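Local coordinates for plasmodesmata-located protein 8 (Arabidopsis thaliana, PDB 6GRF), which probably modulates cell-to-cell trafficking at plasmodesmata, as a membrane protein whose ectodomain is a tandem pair of DUF26 domains, at residues S5-G11 with S99-G104; R28-L32 with F106-E110; V35-S40 with C77-Q82. All coordinates share one frame; numbering follows the deposited sequence. Where two conformers were deposited one is given.

Contact 1: residues S5-G11 with S99-G104; sequences SHIFIYG and SLQLEG
A classic beta bulge sets Ile9 and Tyr10 together opposite Gln101, where the edge strand of the five-stranded antiparallel sheet in the first DUF26 domain, 8-13, pairs with strand 98-102. The carbonyl oxygen of Gln101 takes two donors, Ile9 N at 2.9 Å and Tyr10 N at 3.2 Å, both approaching in the carbonyl plane. In return Gln101 N gives Tyr10 O an almost straight bond of 2.8 Å, with an N-H...O angle of 173°. The bulge shifts the pairing by one residue, between the non-hydrogen-bonded pairs Phe8-Leu102 and Gly11-Leu100. Ahead of the strand, Ile7 O accepts Glu103 N at 2.9 Å, while the bond from Gly104 N to Ser5 O is weak. Ser5 OG shares a hydrogen bond with its neighbour His6 ND1, whose imidazole lies against helix 74-91.

On the face that carries Phe8, the phenyl CE1 meets Leu100 CD1, and Leu102 CD2 lies farther along the same ring. On the other face, the Tyr10 ring is swung over its own backbone, CG lying between N and the carbonyl carbon (chi1 83°). This brings CE2 to 3.3 Å from Gln101 CB, with Phe106 of the next strand against the ring's hydroxyl end. The phenol is tied back to the partner strand by one water, which lies in the ring plane, 2.9 Å from Tyr10 OH and 2.8 Å from Ser99 OG.

Contact 2: residues R28-L32 with F106-E110; sequences RDTFL and FLRYE
Tyr109, Phe31 and Arg28 carry the packing of helix 23-39 against strand 105-110, in the buried layer between helix and sheet of the first DUF26 domain. The phenol of Tyr109 reaches from the strand to the guanidinium of Arg28. Arg28 NE donates to Tyr109 OH at 2.9 Å, and the hydroxyl lies at the edge of the guanidinium, in its plane. The two flat groups stand nearly perpendicular, 80° apart. The arginine chain, extended as far as NE (chi1 179°), carries that nitrogen to this point. One water joins the pair a second time, 3.0 Å from Arg28 NH2, from which it accepts, and 2.6 Å from Tyr109 OH. Outside the two segments, NH2 also bonds Thr89 OG1 of helix 74-91, and Tyr109 OH bonds the carbonyl of Ser95.

One turn along the helix, Phe31 points at the strand and touches the base of the same tyrosine, its CE2 lying 3.6 Å from Tyr109 CB. Its CZ reaches the backbone at Arg108 O (3.5 Å) and, more loosely, Leu107 CD1. Leu32 CD2 meets Leu107 CD2 at 4.2 Å, their side chains crossing at about a right angle, and Leu32 CD1 lies over one face of the Arg28 guanidinium. Around this buried group, hydroxyls and a water take N-H groups of NE and NH2, and Asp29 forms a long salt bridge to NH1; together these probably offset much of the cost of burial.

Contact 3: residues V35-S40 with C77-Q82; sequences VVTSSS and CSKCIQ
This is an antiparallel helix-helix contact: the C-terminal part of helix 23-39 runs beside helix 74-91, the two helices of the first DUF26 domain that lie on one side of its antiparallel sheet. The local axes are 9.0 Å apart at closest and inclined at 169°. Small side chains let the backbones come together most closely at Ser39 and Ser78, whose CA atoms are 4.9 Å apart. The CB of Ser39 is directed toward the other helix and lies 3.5 Å from Ser78 OG. Ser39 OG, buried with no hydrogen-bond partner in the model, is only 3.0 Å from Ile81 CB, too short for an ordinary contact, so its placing is doubtful.

One turn before Ser39, Val35 meets Ile81, the two side chains crossing at about a right angle. CG2 of Ile81, anti to its backbone N, points into the interface and lies 3.3 Å from Val35 CG1, tighter than ordinary van der Waals contact. Both residues also rest on Tyr66 of strand 62-68, which ties the helix pair to the sheet. Disulfides Cys77-Cys68 and Cys80-Cys105 fasten helix 74-91 to that sheet as well. Toward the surface, the Val36 methyls pack at a slant against the end of the Gln82 side chain.

Ser40 OG turns back to donate to Thr37 O at 2.8 Å. A water 2.9 Å from Ser78 OG gives Ser40 O a weak bond.

In the fold
The three contacts belong to one DUF26 domain and join its sheet and two helices. Contact 1 is strand-to-strand and partly buried at the sheet's edge, held mainly by backbone hydrogen bonds. Contact 2 is fully buried between helix 23-39 and the sheet, and depends on side chains. Contact 3 uses the same helix farther along, against helix 74-91; it is partly buried and has no clear direct hydrogen bond across it. Contacts 1 and 2 meet in neighbouring strands, where Leu100 N probably bonds Leu107 O. Leu107 also touches Val35, linking contacts 2 and 3, while Ser5 and His6 pack on Cys80, bringing contact 1 to helix 74-91.

Contact 1: residues S5-G11 with S99-G104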
loop_
_atom_site.group_PDB
_atom_site.type_symbol
_atom_site.label_atom_id
_atom_site.label_comp_id
_atom_site.label_asym_id
_atom_site.label_seq_id
_atom_site.Cartn_x
_atom_site.Cartn_y
_atom_site.Cartn_z
ATOM N N SER A 5 9.117 -7.931 -7.976
ATOM C CA SER A 5 8.450 -7.316 -6.851
ATOM C C SER A 5 9.132 -6.003 -6.434
ATOM O O SER A 5 8.952 -5.572 -5.301
ATOM C CB SER A 5 8.399 -8.302 -5.701
ATOM O OG SER A 5 9.589 -8.263 -4.918
ATOM N N HIS A 6 9.894 -5.364 -7.334
ATOM C CA HIS A 6 10.799 -4.286 -6.912
ATOM C C HIS A 6 10.565 -2.955 -7.644
ATOM O O HIS A 6 11.174 -1.961 -7.241
ATOM C CB HIS A 6 12.249 -4.768 -7.018
ATOM C CG HIS A 6 12.665 -5.587 -5.842
ATOM N ND1 HIS A 6 11.845 -6.564 -5.297
ATOM C CD2 HIS A 6 13.800 -5.590 -5.107
ATOM C CE1 HIS A 6 12.458 -7.132 -4.279
ATOM N NE2 HIS A 6 13.661 -6.550 -4.139
ATOM N N ILE A 7 9.685 -2.915 -8.657
ATOM C CA ILE A 7 9.439 -1.682 -9.443
ATOM C C ILE A 7 8.615 -0.666 -8.624
ATOM O O ILE A 7 7.775 -1.023 -7.796
ATOM C CB ILE A 7 8.792 -1.989 -10.812
ATOM C CG1 ILE A 7 7.369 -2.537 -10.687
ATOM C CG2 ILE A 7 9.680 -2.910 -11.636
ATOM C CD1 ILE A 7 6.288 -1.528 -11.018
ATOM N N PHE A 8 8.875 0.615 -8.907
ATOM C CA PHE A 8 8.354 1.764 -8.183
ATOM C C PHE A 8 6.913 2.053 -8.616
ATOM O O PHE A 8 6.668 2.229 -9.787
ATOM C CB PHE A 8 9.236 2.984 -8.457
ATOM C CG PHE A 8 8.786 4.253 -7.785
ATOM C CD1 PHE A 8 9.100 4.504 -6.460
ATOM C CD2 PHE A 8 8.044 5.196 -8.474
ATOM C CE1 PHE A 8 8.675 5.668 -5.836
ATOM C CE2 PHE A 8 7.620 6.359 -7.848
ATOM C CZ PHE A 8 7.933 6.593 -6.528
ATOM N N ILE A 9 5.981 2.136 -7.655
ATOM C CA ILE A 9 4.595 2.493 -7.950
ATOM C C ILE A 9 4.356 3.957 -7.569
ATOM O O ILE A 9 4.029 4.762 -8.433
ATOM C CB ILE A 9 3.606 1.526 -7.275
ATOM C CG1 ILE A 9 3.847 0.102 -7.779
ATOM C CG2 ILE A 9 2.167 1.973 -7.503
ATOM C CD1 ILE A 9 2.901 -0.921 -7.229
ATOM N N TYR A 10 4.524 4.302 -6.289
ATOM C CA TYR A 10 4.347 5.677 -5.851
ATOM C C TYR A 10 5.063 5.899 -4.513
ATOM O O TYR A 10 5.305 4.967 -3.753
ATOM C CB TYR A 10 2.862 6.047 -5.740
ATOM C CG TYR A 10 2.182 5.635 -4.458
ATOM C CD1 TYR A 10 2.191 6.456 -3.338
ATOM C CD2 TYR A 10 1.513 4.425 -4.363
ATOM C CE1 TYR A 10 1.570 6.077 -2.157
ATOM C CE2 TYR A 10 0.885 4.033 -3.188
ATOM C CZ TYR A 10 0.916 4.861 -2.081
ATOM O OH TYR A 10 0.305 4.470 -0.928
ATOM N N GLY A 11 5.380 7.165 -4.255
ATOM C CA GLY A 11 5.951 7.615 -2.999
ATOM C C GLY A 11 5.444 9.002 -2.647
ATOM O O GLY A 11 5.047 9.778 -3.530
ATOM N N SER A 99 5.834 7.572 2.771
ATOM C CA SER A 99 5.323 6.276 2.373
ATOM C C SER A 99 5.869 5.928 0.984
ATOM O O SER A 99 6.207 6.813 0.190
ATOM C CB SER A 99 3.826 6.249 2.428
ATOM O OG SER A 99 3.289 7.160 1.490
ATOM N N LEU A 100 5.977 4.624 0.732
ATOM C CA LEU A 100 6.553 4.103 -0.483
ATOM C C LEU A 100 5.893 2.771 -0.825
ATOM O O LEU A 100 5.902 1.849 -0.016
ATOM C CB LEU A 100 8.053 3.897 -0.287
ATOM C CG LEU A 100 8.734 3.179 -1.447
ATOM C CD1 LEU A 100 8.758 4.067 -2.682
ATOM C CD2 LEU A 100 10.137 2.745 -1.062
ATOM N N GLN A 101 5.389 2.681 -2.057
ATOM C CA GLN A 101 4.774 1.487 -2.570
ATOM C C GLN A 101 5.601 1.006 -3.767
ATOM O O GLN A 101 5.713 1.701 -4.786
ATOM C CB GLN A 101 3.318 1.790 -2.919
ATOM C CG GLN A 101 2.559 0.604 -3.498
ATOM C CD GLN A 101 2.116 -0.397 -2.464
ATOM O OE1 GLN A 101 2.516 -1.557 -2.503
ATOM N NE2 GLN A 101 1.257 0.026 -1.552
ATOM N N LEU A 102 6.244 -0.151 -3.582
ATOM C CA LEU A 102 6.844 -0.925 -4.654
ATOM C C LEU A 102 5.848 -2.021 -5.034
ATOM O O LEU A 102 4.894 -2.265 -4.291
ATOM C CB LEU A 102 8.171 -1.521 -4.175
ATOM C CG LEU A 102 9.201 -0.533 -3.614
ATOM C CD1 LEU A 102 10.528 -1.227 -3.361
ATOM C CD2 LEU A 102 9.416 0.650 -4.546
ATOM N N GLU A 103 6.076 -2.690 -6.165
ATOM C CA GLU A 103 5.176 -3.759 -6.587
ATOM C C GLU A 103 4.991 -4.781 -5.452
ATOM O O GLU A 103 3.886 -5.241 -5.202
ATOM C CB GLU A 103 5.692 -4.428 -7.862
ATOM C CG GLU A 103 4.820 -5.574 -8.352
ATOM C CD GLU A 103 3.336 -5.253 -8.466
ATOM O OE1 GLU A 103 2.994 -4.175 -9.026
ATOM O OE2 GLU A 103 2.518 -6.072 -7.977
ATOM N N GLY A 104 6.077 -5.114 -4.756
ATOM C CA GLY A 104 6.091 -6.187 -3.782
ATOM C C GLY A 104 5.799 -5.753 -2.349
ATOM O O GLY A 104 5.523 -6.592 -1.513
HETATM O O HOH W 1 0.641 6.140 1.397
#

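Contact 2: residues R28-L32 with F106-E110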
loop_
_atom_site.group_PDB
_atom_site.type_symbol
_atom_site.label_atom_id
_atom_site.label_comp_id
_atom_site.label_asym_id
_atom_site.label_seq_id
_atom_site.Cartn_x
_atom_site.Cartn_y
_atom_site.Cartn_z
ATOM N N ARG A 28 13.842 7.273 13.768
ATOM C CA ARG A 28 13.602 6.874 12.397
ATOM C C ARG A 28 14.574 5.756 12.014
ATOM O O ARG A 28 14.134 4.755 11.476
ATOM C CB ARG A 28 13.724 8.071 11.456
ATOM C CG ARG A 28 13.508 7.739 9.990
ATOM C CD ARG A 28 13.644 8.982 9.141
ATOM N NE ARG A 28 13.695 8.650 7.729
ATOM C CZ ARG A 28 14.750 8.118 7.132
ATOM N NH1 ARG A 28 15.862 7.927 7.827
ATOM N NH2 ARG A 28 14.685 7.783 5.851
ATOM N N ASP A 29 15.870 5.914 12.305
ATOM C CA ASP A 29 16.864 4.887 11.935
ATOM C C ASP A 29 16.514 3.558 12.612
ATOM O O ASP A 29 16.596 2.507 11.990
ATOM C CB ASP A 29 18.300 5.245 12.339
ATOM C CG ASP A 29 18.971 6.300 11.479
ATOM O OD1 ASP A 29 18.451 6.589 10.383
ATOM O OD2 ASP A 29 20.028 6.831 11.918
ATOM N N THR A 30 16.180 3.629 13.902
ATOM C CA THR A 30 15.861 2.471 14.719
ATOM C C THR A 30 14.647 1.752 14.124
ATOM O O THR A 30 14.628 0.515 14.024
ATOM C CB THR A 30 15.582 2.885 16.169
ATOM O OG1 THR A 30 16.794 3.419 16.694
ATOM C CG2 THR A 30 15.100 1.742 17.036
ATOM N N PHE A 31 13.633 2.544 13.757
ATOM C CA PHE A 31 12.457 2.033 13.108
ATOM C C PHE A 31 12.848 1.255 11.843
ATOM O O PHE A 31 12.472 0.106 11.712
ATOM C CB PHE A 31 11.494 3.158 12.751
ATOM C CG PHE A 31 10.461 2.761 11.729
ATOM C CD1 PHE A 31 9.397 1.954 12.084
ATOM C CD2 PHE A 31 10.563 3.185 10.415
ATOM C CE1 PHE A 31 8.451 1.580 11.141
ATOM C CE2 PHE A 31 9.615 2.811 9.475
ATOM C CZ PHE A 31 8.559 2.017 9.843
ATOM N N LEU A 32 13.604 1.882 10.932
ATOM C CA LEU A 32 13.924 1.268 9.618
ATOM C C LEU A 32 14.754 -0.002 9.824
ATOM O O LEU A 32 14.547 -0.996 9.166
ATOM C CB LEU A 32 14.658 2.271 8.727
ATOM C CG LEU A 32 13.826 3.475 8.276
ATOM C CD1 LEU A 32 14.694 4.460 7.514
ATOM C CD2 LEU A 32 12.638 3.047 7.422
ATOM N N PHE A 106 5.044 -2.293 0.759
ATOM C CA PHE A 106 4.651 -0.984 1.171
ATOM C C PHE A 106 5.343 -0.680 2.502
ATOM O O PHE A 106 5.388 -1.546 3.370
ATOM C CB PHE A 106 3.131 -0.925 1.279
ATOM C CG PHE A 106 2.581 0.354 1.853
ATOM C CD1 PHE A 106 2.603 1.527 1.118
ATOM C CD2 PHE A 106 2.005 0.372 3.114
ATOM C CE1 PHE A 106 2.070 2.698 1.635
ATOM C CE2 PHE A 106 1.465 1.540 3.623
ATOM C CZ PHE A 106 1.505 2.700 2.888
ATOM N N LEU A 107 5.898 0.530 2.615
ATOM C CA LEU A 107 6.568 0.996 3.827
ATOM C C LEU A 107 6.043 2.385 4.179
ATOM O O LEU A 107 5.937 3.232 3.313
ATOM C CB LEU A 107 8.067 1.037 3.542
ATOM C CG LEU A 107 8.942 1.514 4.693
ATOM C CD1 LEU A 107 8.848 0.559 5.876
ATOM C CD2 LEU A 107 10.373 1.650 4.230
ATOM N N ARG A 108 5.751 2.615 5.464
ATOM C CA ARG A 108 5.192 3.891 5.910
ATOM C C ARG A 108 5.687 4.221 7.323
ATOM O O ARG A 108 5.742 3.359 8.188
ATOM C CB ARG A 108 3.663 3.829 5.923
ATOM C CG ARG A 108 2.981 5.148 6.243
ATOM C CD ARG A 108 1.466 5.036 6.231
ATOM N NE ARG A 108 0.825 6.299 6.568
ATOM C CZ ARG A 108 -0.465 6.440 6.876
ATOM N NH1 ARG A 108 -1.316 5.440 6.704
ATOM N NH2 ARG A 108 -0.898 7.588 7.377
ATOM N N TYR A 109 5.978 5.499 7.545
ATOM C CA TYR A 109 6.201 5.998 8.883
ATOM C C TYR A 109 5.730 7.451 8.977
ATOM O O TYR A 109 5.713 8.172 7.991
ATOM C CB TYR A 109 7.674 5.837 9.261
ATOM C CG TYR A 109 8.595 6.799 8.555
ATOM C CD1 TYR A 109 8.748 8.096 9.026
ATOM C CD2 TYR A 109 9.326 6.417 7.441
ATOM C CE1 TYR A 109 9.582 8.999 8.396
ATOM C CE2 TYR A 109 10.173 7.311 6.799
ATOM C CZ TYR A 109 10.290 8.607 7.275
ATOM O OH TYR A 109 11.105 9.526 6.686
ATOM N N GLU A 110 5.344 7.854 10.192
ATOM C CA GLU A 110 4.958 9.227 10.491
ATOM C C GLU A 110 5.262 9.531 11.964
ATOM O O GLU A 110 5.579 8.628 12.744
ATOM C CB GLU A 110 3.462 9.465 10.268
ATOM C CG GLU A 110 2.812 8.558 9.247
ATOM C CD GLU A 110 2.012 9.294 8.191
ATOM O OE1 GLU A 110 2.251 9.040 6.980
ATOM O OE2 GLU A 110 1.152 10.112 8.587
HETATM O O HOH W 2 12.122 8.568 4.499
#

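Contact 3: residues V35-S40 with C77-Q82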
loop_
_atom_site.group_PDB
_atom_site.type_symbol
_atom_site.label_atom_id
_atom_site.label_comp_id
_atom_site.label_asym_id
_atom_site.label_seq_id
_atom_site.Cartn_x
_atom_site.Cartn_y
_atom_site.Cartn_z
ATOM N N VAL A 35 12.381 -2.761 10.780
ATOM C CA VAL A 35 11.592 -3.180 9.633
ATOM C C VAL A 35 12.358 -4.263 8.874
ATOM O O VAL A 35 11.766 -5.238 8.458
ATOM C CB VAL A 35 11.244 -1.971 8.744
ATOM C CG1 VAL A 35 10.925 -2.377 7.324
ATOM C CG2 VAL A 35 10.110 -1.148 9.345
ATOM N N VAL A 36 13.673 -4.082 8.723
ATOM C CA VAL A 36 14.525 -5.032 8.026
ATOM C C VAL A 36 14.612 -6.328 8.849
ATOM O O VAL A 36 14.504 -7.421 8.300
ATOM C CB VAL A 36 15.918 -4.444 7.735
ATOM C CG1 VAL A 36 16.896 -5.513 7.277
ATOM C CG2 VAL A 36 15.854 -3.308 6.725
ATOM N N THR A 37 14.809 -6.193 10.163
ATOM C CA THR A 37 14.903 -7.323 11.082
ATOM C C THR A 37 13.612 -8.152 11.008
ATOM O O THR A 37 13.676 -9.358 10.849
ATOM C CB THR A 37 15.218 -6.833 12.506
ATOM O OG1 THR A 37 16.505 -6.215 12.488
ATOM C CG2 THR A 37 15.231 -7.934 13.544
ATOM N N SER A 38 12.456 -7.479 11.108
ATOM C CA SER A 38 11.121 -8.110 11.154
ATOM C C SER A 38 10.790 -8.820 9.833
ATOM O O SER A 38 10.140 -9.857 9.841
ATOM C CB SER A 38 10.063 -7.100 11.469
ATOM O OG SER A 38 8.820 -7.729 11.734
ATOM N N SER A 39 11.200 -8.198 8.723
ATOM C CA SER A 39 11.112 -8.711 7.343
ATOM C C SER A 39 11.290 -10.233 7.249
ATOM O O SER A 39 10.504 -10.912 6.579
ATOM C CB SER A 39 12.148 -8.045 6.482
ATOM O OG SER A 39 11.529 -7.288 5.472
ATOM N N SER A 40 12.359 -10.742 7.866
ATOM C CA SER A 40 12.822 -12.119 7.706
ATOM C C SER A 40 11.677 -13.121 7.877
ATOM O O SER A 40 11.640 -14.098 7.149
ATOM C CB SER A 40 13.942 -12.442 8.657
ATOM O OG SER A 40 14.660 -11.270 9.006
ATOM N N CYS A 77 10.182 -11.044 0.415
ATOM C CA CYS A 77 9.646 -9.948 1.224
ATOM C C CYS A 77 10.812 -9.126 1.812
ATOM O O CYS A 77 10.792 -7.900 1.734
ATOM C CB CYS A 77 8.673 -10.495 2.266
ATOM S SG CYS A 77 8.174 -9.315 3.545
ATOM N N SER A 78 11.851 -9.805 2.323
ATOM C CA SER A 78 13.054 -9.160 2.896
ATOM C C SER A 78 13.806 -8.338 1.844
ATOM O O SER A 78 14.202 -7.208 2.104
ATOM C CB SER A 78 13.974 -10.173 3.511
ATOM O OG SER A 78 13.353 -10.796 4.627
ATOM N N LYS A 79 14.015 -8.922 0.663
ATOM C CA LYS A 79 14.707 -8.251 -0.431
ATOM C C LYS A 79 13.991 -6.929 -0.741
ATOM O O LYS A 79 14.618 -5.886 -0.835
ATOM C CB LYS A 79 14.751 -9.148 -1.674
ATOM C CG LYS A 79 16.110 -9.255 -2.352
ATOM C CD LYS A 79 16.892 -10.484 -1.938
ATOM C CE LYS A 79 18.252 -10.555 -2.592
ATOM N NZ LYS A 79 18.777 -11.937 -2.584
ATOM N N CYS A 80 12.664 -7.016 -0.914
ATOM C CA CYS A 80 11.806 -5.885 -1.268
ATOM C C CYS A 80 11.882 -4.802 -0.183
ATOM O O CYS A 80 11.909 -3.618 -0.486
ATOM C CB CYS A 80 10.355 -6.329 -1.436
ATOM S SG CYS A 80 9.266 -5.070 -2.159
ATOM N N ILE A 81 11.860 -5.230 1.080
ATOM C CA ILE A 81 11.852 -4.318 2.211
ATOM C C ILE A 81 13.227 -3.636 2.326
ATOM O O ILE A 81 13.286 -2.436 2.511
ATOM C CB ILE A 81 11.414 -5.046 3.498
ATOM C CG1 ILE A 81 9.926 -5.403 3.448
ATOM C CG2 ILE A 81 11.729 -4.232 4.752
ATOM C CD1 ILE A 81 8.993 -4.212 3.531
ATOM N N GLN A 82 14.322 -4.377 2.146
ATOM C CA GLN A 82 15.653 -3.768 2.162
ATOM C C GLN A 82 15.718 -2.692 1.069
ATOM O O GLN A 82 16.202 -1.591 1.317
ATOM C CB GLN A 82 16.752 -4.825 2.011
ATOM C CG GLN A 82 18.175 -4.271 2.060
ATOM C CD GLN A 82 18.463 -3.484 3.320
ATOM O OE1 GLN A 82 18.382 -2.257 3.334
ATOM N NE2 GLN A 82 18.791 -4.184 4.394
HETATM O O HOH W 3 13.838 -13.636 4.621
#